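Formate dehydrogenase subunit beta (Desulfovibrio gigas, PDB 1H0H) carries electrons through three [4Fe-4S] clusters as the electron-transfer subunit of the formate dehydrogenase that reversibly oxidises formate to carbon dioxide. Local coordinates at residues L66-Q71 against F199-N204. Sequence-based numbering, arbitrary orientation.
Sequences LFFPDQ and FLTAHN. With SF4 (iron/sulfur cluster), chain M.
The rings of Phe68 and Phe199 lie one over the other in a face-to-face stack, centroids 4.1 Å apart and planes tilted by 18°. The overlap is uneven: Phe68 CZ sits above the middle of the Phe199 ring, 3.6 Å from Phe199 CG, whereas Phe199 CD2 stands over the face of Phe68, displaced toward its rim. With CG anti to the backbone N (chi1 -160°), Phe68 swings its ring toward strand 197-201; Phe199 points its CB at strand 62-70. At the edge of the Phe199 ring, in its plane, is Pro69 O, 3.5 Å from Phe199 CE2; Lys50 NZ hydrogen-bonds both this oxygen and Gln71 OE1. Farther along, Thr201 CG2 touches the edge of Phe68, and Leu66 CD2 meets the His203 ring obliquely. Segments 66-70 and 199-201 run nearly antiparallel (171°), their axes approaching to 9.3 Å; with side chains between them and no hydrogen bond across, the 51-59/62-70 hairpin packs on the sheet containing 197-201. Gln71 NE2 rests 3.7 Å from iron FE3 of the Cys21/Cys137/Cys140/Cys152 cluster, a packing contact rather than a ligand bond, while Pro69 touches the Cys11/Cys14/Cys17/Cys156 cluster. Apolar stacking thus joins the sheets, while Lys50 meets polar oxygens where the strand nears two clusters.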
# COMPACT_ATOMS: atom_id res chain seq x y z
N LEU B 66 6.87 23.14 9.68
CA LEU B 66 8.26 23.38 9.33
C LEU B 66 9.19 22.35 9.91
O LEU B 66 9.15 22.07 11.11
CB LEU B 66 8.71 24.77 9.81
CG LEU B 66 7.82 25.91 9.33
CD1 LEU B 66 8.36 27.28 9.78
CD2 LEU B 66 7.65 25.87 7.80
N PHE B 67 10.04 21.83 9.06
CA PHE B 67 10.94 20.75 9.42
C PHE B 67 12.41 21.20 9.33
O PHE B 67 12.79 21.92 8.42
CB PHE B 67 10.71 19.56 8.49
CG PHE B 67 9.26 19.13 8.40
CD1 PHE B 67 8.49 19.00 9.53
CD2 PHE B 67 8.68 18.84 7.17
CE1 PHE B 67 7.15 18.61 9.45
CE2 PHE B 67 7.35 18.44 7.08
CZ PHE B 67 6.59 18.30 8.22
N PHE B 68 13.22 20.70 10.26
CA PHE B 68 14.64 21.04 10.37
C PHE B 68 15.41 19.80 10.82
O PHE B 68 15.38 19.43 12.00
CB PHE B 68 14.78 22.16 11.41
CG PHE B 68 16.05 22.93 11.32
CD1 PHE B 68 16.16 24.01 10.44
CD2 PHE B 68 17.11 22.64 12.14
CE1 PHE B 68 17.36 24.76 10.36
CE2 PHE B 68 18.29 23.37 12.06
CZ PHE B 68 18.42 24.43 11.18
N PRO B 69 16.10 19.13 9.91
CA PRO B 69 16.86 17.91 10.24
C PRO B 69 18.23 18.30 10.81
O PRO B 69 19.25 18.31 10.12
CB PRO B 69 17.05 17.22 8.88
CG PRO B 69 16.77 18.21 7.85
CD PRO B 69 16.17 19.47 8.48
N ASP B 70 18.22 18.56 12.11
CA ASP B 70 19.32 19.15 12.84
C ASP B 70 20.49 18.19 13.04
O ASP B 70 20.31 16.98 13.16
CB ASP B 70 18.76 19.65 14.17
CG ASP B 70 19.55 20.77 14.75
OD1 ASP B 70 20.59 21.15 14.16
OD2 ASP B 70 19.21 21.31 15.82
N GLN B 71 21.70 18.74 13.00
CA GLN B 71 22.93 18.01 13.23
C GLN B 71 24.02 19.09 13.42
O GLN B 71 23.79 20.26 13.12
CB GLN B 71 23.29 17.13 12.03
CG GLN B 71 23.56 17.95 10.79
CD GLN B 71 23.99 17.14 9.54
OE1 GLN B 71 23.18 16.91 8.64
NE2 GLN B 71 25.26 16.75 9.49
N PHE B 199 21.92 25.29 6.10
CA PHE B 199 20.47 25.15 5.97
C PHE B 199 19.80 26.34 5.28
O PHE B 199 20.13 27.51 5.57
CB PHE B 199 19.77 25.02 7.32
CG PHE B 199 20.14 23.80 8.09
CD1 PHE B 199 21.28 23.79 8.86
CD2 PHE B 199 19.30 22.67 8.10
CE1 PHE B 199 21.60 22.69 9.61
CE2 PHE B 199 19.62 21.56 8.84
CZ PHE B 199 20.78 21.57 9.59
N LEU B 200 18.89 26.04 4.36
CA LEU B 200 18.04 27.03 3.74
C LEU B 200 16.70 26.93 4.44
O LEU B 200 16.18 25.82 4.61
CB LEU B 200 17.84 26.76 2.24
CG LEU B 200 16.75 27.60 1.55
CD1 LEU B 200 17.10 29.09 1.60
CD2 LEU B 200 16.54 27.20 0.11
N THR B 201 16.17 28.06 4.88
CA THR B 201 14.83 28.12 5.45
C THR B 201 14.02 29.08 4.63
O THR B 201 14.57 29.98 4.01
CB THR B 201 14.84 28.54 6.94
OG1 THR B 201 15.62 29.74 7.13
CG2 THR B 201 15.49 27.47 7.78
N ALA B 202 12.70 28.87 4.62
CA ALA B 202 11.82 29.71 3.83
C ALA B 202 11.26 30.88 4.65
O ALA B 202 10.63 31.76 4.10
CB ALA B 202 10.69 28.88 3.22
N HIS B 203 11.48 30.85 5.95
CA HIS B 203 10.98 31.87 6.85
C HIS B 203 12.00 32.07 7.96
O HIS B 203 13.01 31.39 8.00
CB HIS B 203 9.65 31.43 7.48
CG HIS B 203 8.70 30.83 6.50
ND1 HIS B 203 7.74 31.57 5.85
CD2 HIS B 203 8.58 29.57 6.03
CE1 HIS B 203 7.06 30.79 5.03
NE2 HIS B 203 7.55 29.57 5.12
N ASN B 204 11.72 33.00 8.86
CA ASN B 204 12.55 33.22 10.03
C ASN B 204 13.05 31.89 10.61
O ASN B 204 12.25 31.04 11.00
CB ASN B 204 11.71 33.94 11.07
CG ASN B 204 12.42 34.09 12.39
OD1 ASN B 204 13.62 33.85 12.50
ND2 ASN B 204 11.66 34.51 13.43
FE1 SF4 M . 26.65 11.09 9.28
FE2 SF4 M . 24.40 12.62 8.82
FE3 SF4 M . 26.29 13.42 10.68
FE4 SF4 M . 24.66 11.26 11.18
S1 SF4 M . 24.04 13.47 10.84
S2 SF4 M . 26.92 11.44 11.50
S3 SF4 M . 24.38 10.34 9.19
S4 SF4 M . 26.75 13.20 8.47